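Local atomic coordinates of N-acetylneuraminic acid outer membrane channel protein NanC (Escherichia coli, PDB entry 2WJR), a protein that forms a monomeric outer membrane porin that lets the sialic acid N-acetylneuraminic acid enter the bacterium, with a weak preference for anions. Residues A[122-127]-A[154-159]; A[183-188]-A[205-210]. The protein carries 1 engineered substitution. All coordinates share one frame; numbering follows the deposited sequence.

In the fold
Both contacts belong to one antiparallel beta-barrel, but in different zones. Contact 1 joins two segments at the extracellular end of the barrel. Residues 122-127 run into the start of strand 126-136, and residues 154-159 lie in the loop after its hairpin partner, strand 141-152. Contact 2 lies in the transmembrane wall and pairs neighbouring strands 180-188 and 198-212. The two are on opposite sides of the chain centre, their own centres about 27 Å apart. Each is partly buried. Contact 1 rests on side-chain packing, a single direct hydrogen bond and bridging waters. Contact 2 has regular strand pairing, with a network of charges on one face and apolar and aromatic groups on the other.

Contact 1: A[122-127]-A[154-159]; sequences SRDNVH and NDYRYA. With PO4 (phosphate ion), chain D.
Asp124 CB rests over one face of the Tyr156 ring where two extracellular segments of the porin barrel meet. Asp124 is the centre of an inverse gamma turn. Tyr156 CB meets Asp124 OD1 at 3.4 Å. Tyr156 CG and CD2 each lie 3.5 Å from Asp124 OD1, and the ring turns one face to Asp124 CB in a CH-pi contact, 3.5 Å from the centroid and 8° off the ring normal. Tyr156 CE2 approaches Asp124 CA at 3.4 Å. At the tip, Tyr156 OH passes Ser122 CB at 3.3 Å and is hydrogen-bonded to Gln114 O. Asp124 CG stands anti to its own backbone N (chi1 174°), which turns the carboxylate obliquely over the CB-CG end of Tyr156. That carboxylate is held by Lys110 and Lys152 through salt bridges.

Asn154 ND2 donates nearly straight to Arg123 O, in the carbonyl plane. The 2.5 Å between these two atoms is very short for such a bond, so its exact length is doubtful. Val126 CG1 and CG2 straddle Tyr158 OH. Arg123 NE donates to O2 of a phosphate ion at 2.7 Å, and Arg113 binds the same ion, which probably came from the crystallisation liquor. Water 2 ties the segments together: it donates to Asp124 OD1 and Asn125 O, and accepts from Asn154 N at 3.1 Å.

Contact 2: A[183-188]-A[205-210]; sequences YIEYDY and SYRIGV
Glu185 and Arg207 are paired on two neighbouring antiparallel strands of the transmembrane beta-barrel. They form one of three hydrogen-bonded pairs, with Tyr183-Gly209 and Asp187-Ser205. In each pair both N-H groups and both carbonyls bond to the opposite residue. The backbones of Ile184 and Tyr186 turn instead to strand 164-174, and those of Tyr206 and Ile208 to strand 2-9.

The face bearing Glu185, Asp187 and Arg207 holds a salt-bridge network, consistent with the barrel interior. Arg207 lies alongside Glu185, with the carboxylate and guanidinium planes 86° apart. Its NH1 donates to Glu185 OE1 at 3.0 Å, reaching that oxygen from above the carboxylate plane. Asp187 OD2 sits over the guanidinium face, 3.1 Å from Arg207 NH1, so charge attraction joins them without an N-H pointing at the oxygen. That oxygen accepts from Ser205 OG at 2.8 Å through its anti lone pair. Arg207 NH2 forms a salt bridge with Glu16 OE2. Glu185 OE1 and Asp187 OD1 are only 2.5 Å apart, which suggests that one of the two acids is protonated.

The other face is apolar and aromatic, as expected toward lipid. Ile184 CG2 meets Ile208 CD1 at 3.9 Å, and the Tyr186 and Tyr206 side chains run side by side, their rings oblique at 55°. Tyr186 OH is hydrogen-bonded to Asn204 OD1. Back on the charged face, the Tyr183 ring folds over its glycine partner (chi1 63°), and its OH is hydrogen-bonded to Asp3 OD1. Gly209 CA makes a CH-pi contact 3.8 Å from the centroid of that ring.

Contact 1: A[122-127]-A[154-159]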
# COMPACT_ATOMS: atom_id res chain seq x y z
N SER A 122 7.06 21.75 -11.03
CA SER A 122 8.05 21.10 -10.18
C SER A 122 7.76 19.60 -10.20
O SER A 122 7.05 19.12 -11.09
CB SER A 122 7.99 21.69 -8.78
OG SER A 122 8.93 21.08 -7.90
N ARG A 123 8.28 18.88 -9.22
CA ARG A 123 8.11 17.44 -9.15
C ARG A 123 7.59 17.06 -7.76
O ARG A 123 8.20 17.39 -6.75
CB ARG A 123 9.46 16.79 -9.40
CG ARG A 123 9.44 15.61 -10.29
CD ARG A 123 10.84 15.05 -10.48
NE ARG A 123 11.54 15.68 -11.59
CZ ARG A 123 11.32 15.42 -12.87
NH1 ARG A 123 10.40 14.55 -13.25
NH2 ARG A 123 12.02 16.07 -13.80
N ASP A 124 6.48 16.35 -7.74
CA ASP A 124 5.78 16.05 -6.52
C ASP A 124 6.32 14.71 -5.99
O ASP A 124 5.65 13.69 -6.05
CB ASP A 124 4.28 16.00 -6.73
CG ASP A 124 3.54 15.56 -5.49
OD1 ASP A 124 3.94 15.95 -4.38
OD2 ASP A 124 2.57 14.80 -5.64
N ASN A 125 7.51 14.79 -5.45
CA ASN A 125 8.20 13.62 -4.91
C ASN A 125 7.82 13.46 -3.44
O ASN A 125 7.50 14.45 -2.74
CB ASN A 125 9.69 13.76 -5.06
CG ASN A 125 10.11 14.00 -6.48
OD1 ASN A 125 9.50 13.46 -7.42
ND2 ASN A 125 11.16 14.82 -6.66
N VAL A 126 7.85 12.22 -2.97
CA VAL A 126 7.31 11.91 -1.68
C VAL A 126 8.23 10.97 -0.87
O VAL A 126 8.80 10.03 -1.41
CB VAL A 126 5.94 11.25 -1.82
CG1 VAL A 126 5.51 10.64 -0.48
CG2 VAL A 126 4.90 12.27 -2.34
N HIS A 127 8.36 11.27 0.42
CA HIS A 127 9.05 10.39 1.37
C HIS A 127 8.00 9.58 2.08
O HIS A 127 7.10 10.16 2.69
CB HIS A 127 9.78 11.20 2.43
CG HIS A 127 10.90 12.04 1.90
ND1 HIS A 127 12.08 11.51 1.44
CD2 HIS A 127 11.02 13.38 1.79
CE1 HIS A 127 12.87 12.48 1.04
NE2 HIS A 127 12.26 13.63 1.25
N ASN A 154 8.54 18.63 -1.97
CA ASN A 154 8.46 19.94 -2.65
C ASN A 154 7.17 20.67 -2.30
O ASN A 154 6.46 20.27 -1.38
CB ASN A 154 8.64 19.73 -4.16
CG ASN A 154 10.04 19.31 -4.52
OD1 ASN A 154 11.00 19.82 -3.94
ND2 ASN A 154 10.17 18.39 -5.48
N ASP A 155 6.83 21.74 -3.03
CA ASP A 155 5.74 22.62 -2.60
C ASP A 155 4.38 22.13 -3.07
O ASP A 155 3.73 22.75 -3.91
CB ASP A 155 6.02 24.06 -3.09
CG ASP A 155 5.00 25.06 -2.58
OD1 ASP A 155 4.31 24.77 -1.58
OD2 ASP A 155 4.90 26.16 -3.21
N TYR A 156 3.95 21.01 -2.51
CA TYR A 156 2.67 20.39 -2.80
C TYR A 156 1.97 20.04 -1.52
O TYR A 156 2.56 20.10 -0.45
CB TYR A 156 2.87 19.11 -3.61
CG TYR A 156 3.50 19.33 -4.96
CD1 TYR A 156 2.72 19.59 -6.07
CD2 TYR A 156 4.86 19.25 -5.12
CE1 TYR A 156 3.29 19.79 -7.32
CE2 TYR A 156 5.44 19.42 -6.34
CZ TYR A 156 4.64 19.70 -7.45
OH TYR A 156 5.23 19.86 -8.66
N ARG A 157 0.71 19.65 -1.63
CA ARG A 157 -0.03 19.25 -0.45
C ARG A 157 -0.92 18.06 -0.74
O ARG A 157 -1.28 17.81 -1.88
CB ARG A 157 -0.87 20.42 0.08
CG ARG A 157 -2.02 20.82 -0.82
CD ARG A 157 -2.84 21.96 -0.18
NE ARG A 157 -4.02 22.33 -0.96
CZ ARG A 157 -5.17 21.65 -0.99
NH1 ARG A 157 -6.18 22.12 -1.72
NH2 ARG A 157 -5.33 20.52 -0.31
N TYR A 158 -1.28 17.35 0.33
CA TYR A 158 -2.31 16.33 0.27
C TYR A 158 -3.67 16.99 0.44
O TYR A 158 -3.79 18.19 0.78
CB TYR A 158 -2.06 15.27 1.37
CG TYR A 158 -0.79 14.50 1.10
CD1 TYR A 158 0.38 14.76 1.81
CD2 TYR A 158 -0.73 13.57 0.07
CE1 TYR A 158 1.56 14.09 1.53
CE2 TYR A 158 0.45 12.88 -0.22
CZ TYR A 158 1.60 13.15 0.51
OH TYR A 158 2.81 12.48 0.27
N ALA A 159 -4.70 16.21 0.17
CA ALA A 159 -6.08 16.67 0.19
C ALA A 159 -6.54 17.02 1.61
O ALA A 159 -7.67 17.49 1.80
CB ALA A 159 -6.97 15.62 -0.45
P PO4 D . 12.29 19.51 -10.76
O1 PO4 D . 13.54 20.27 -11.11
O2 PO4 D . 12.62 18.03 -10.83
O3 PO4 D . 11.84 19.87 -9.35
O4 PO4 D . 11.20 19.88 -11.74
O HOH W 1 7.87 22.62 -5.59
O HOH W 2 6.37 16.82 -3.20

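Contact 2: A[183-188]-A[205-210]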
# COMPACT_ATOMS: atom_id res chain seq x y z
N TYR A 183 -10.73 -12.08 3.41
CA TYR A 183 -10.40 -11.09 4.43
C TYR A 183 -11.31 -9.88 4.40
O TYR A 183 -11.94 -9.58 3.38
CB TYR A 183 -8.94 -10.63 4.31
CG TYR A 183 -8.59 -9.93 3.03
CD1 TYR A 183 -8.13 -10.65 1.92
CD2 TYR A 183 -8.66 -8.55 2.92
CE1 TYR A 183 -7.77 -10.00 0.74
CE2 TYR A 183 -8.30 -7.89 1.75
CZ TYR A 183 -7.85 -8.62 0.66
OH TYR A 183 -7.50 -7.98 -0.50
N ILE A 184 -11.39 -9.21 5.53
CA ILE A 184 -12.04 -7.91 5.60
C ILE A 184 -11.02 -6.91 6.10
O ILE A 184 -10.05 -7.28 6.75
CB ILE A 184 -13.28 -7.95 6.52
CG1 ILE A 184 -12.91 -8.34 7.94
CG2 ILE A 184 -14.29 -8.91 5.94
CD1 ILE A 184 -14.06 -8.20 8.92
N GLU A 185 -11.26 -5.65 5.79
CA GLU A 185 -10.27 -4.62 6.03
C GLU A 185 -10.95 -3.29 6.29
O GLU A 185 -11.92 -2.94 5.63
CB GLU A 185 -9.33 -4.52 4.82
CG GLU A 185 -8.35 -3.36 4.83
CD GLU A 185 -7.41 -3.35 3.64
OE1 GLU A 185 -6.64 -2.37 3.48
OE2 GLU A 185 -7.44 -4.32 2.86
N TYR A 186 -10.44 -2.57 7.28
CA TYR A 186 -10.82 -1.19 7.50
C TYR A 186 -9.56 -0.32 7.41
O TYR A 186 -8.54 -0.64 8.02
CB TYR A 186 -11.52 -1.00 8.86
CG TYR A 186 -11.58 0.47 9.23
CD1 TYR A 186 -12.55 1.30 8.69
CD2 TYR A 186 -10.63 1.03 10.09
CE1 TYR A 186 -12.59 2.66 8.99
CE2 TYR A 186 -10.66 2.38 10.39
CZ TYR A 186 -11.64 3.19 9.83
OH TYR A 186 -11.66 4.53 10.14
N ASP A 187 -9.64 0.75 6.62
CA ASP A 187 -8.56 1.73 6.58
C ASP A 187 -9.10 3.10 6.94
O ASP A 187 -10.26 3.43 6.63
CB ASP A 187 -7.91 1.81 5.20
CG ASP A 187 -7.86 0.49 4.51
OD1 ASP A 187 -7.08 -0.37 4.95
OD2 ASP A 187 -8.63 0.31 3.54
N TYR A 188 -8.27 3.86 7.63
CA TYR A 188 -8.48 5.29 7.77
C TYR A 188 -7.37 6.00 7.01
O TYR A 188 -6.16 5.86 7.32
CB TYR A 188 -8.52 5.71 9.23
CG TYR A 188 -8.80 7.20 9.33
CD1 TYR A 188 -7.85 8.07 9.85
CD2 TYR A 188 -9.98 7.72 8.82
CE1 TYR A 188 -8.09 9.44 9.91
CE2 TYR A 188 -10.24 9.09 8.87
CZ TYR A 188 -9.28 9.94 9.41
OH TYR A 188 -9.52 11.29 9.45
N SER A 205 -12.30 3.69 4.74
CA SER A 205 -12.21 2.78 3.63
C SER A 205 -12.59 1.42 4.19
O SER A 205 -12.08 1.00 5.23
CB SER A 205 -10.79 2.78 3.04
OG SER A 205 -10.60 1.72 2.09
N TYR A 206 -13.55 0.79 3.53
CA TYR A 206 -14.07 -0.50 3.92
C TYR A 206 -13.86 -1.45 2.78
O TYR A 206 -14.30 -1.21 1.67
CB TYR A 206 -15.57 -0.41 4.24
CG TYR A 206 -15.86 0.66 5.22
CD1 TYR A 206 -16.11 1.97 4.80
CD2 TYR A 206 -15.88 0.39 6.58
CE1 TYR A 206 -16.36 2.96 5.71
CE2 TYR A 206 -16.13 1.40 7.52
CZ TYR A 206 -16.37 2.67 7.07
OH TYR A 206 -16.63 3.65 7.99
N ARG A 207 -13.19 -2.55 3.06
CA ARG A 207 -12.73 -3.44 2.01
C ARG A 207 -13.00 -4.88 2.35
O ARG A 207 -12.94 -5.30 3.50
CB ARG A 207 -11.23 -3.26 1.81
CG ARG A 207 -10.86 -2.05 1.04
CD ARG A 207 -9.39 -1.70 1.22
NE ARG A 207 -9.04 -0.45 0.54
CZ ARG A 207 -7.81 0.07 0.50
NH1 ARG A 207 -6.81 -0.52 1.14
NH2 ARG A 207 -7.59 1.20 -0.15
N ILE A 208 -13.26 -5.64 1.30
CA ILE A 208 -13.40 -7.08 1.41
C ILE A 208 -12.66 -7.72 0.25
O ILE A 208 -12.67 -7.20 -0.87
CB ILE A 208 -14.88 -7.52 1.42
CG1 ILE A 208 -14.99 -9.04 1.67
CG2 ILE A 208 -15.54 -7.12 0.11
CD1 ILE A 208 -16.15 -9.43 2.60
N GLY A 209 -11.99 -8.83 0.54
CA GLY A 209 -11.21 -9.50 -0.48
C GLY A 209 -10.93 -10.95 -0.16
O GLY A 209 -11.34 -11.48 0.87
N VAL A 210 -10.21 -11.59 -1.08
CA VAL A 210 -9.80 -12.98 -0.90
C VAL A 210 -8.52 -13.21 -1.67
O VAL A 210 -8.33 -12.71 -2.77
CB VAL A 210 -10.92 -13.98 -1.35
CG1 VAL A 210 -11.38 -13.65 -2.73
CG2 VAL A 210 -10.44 -15.43 -1.24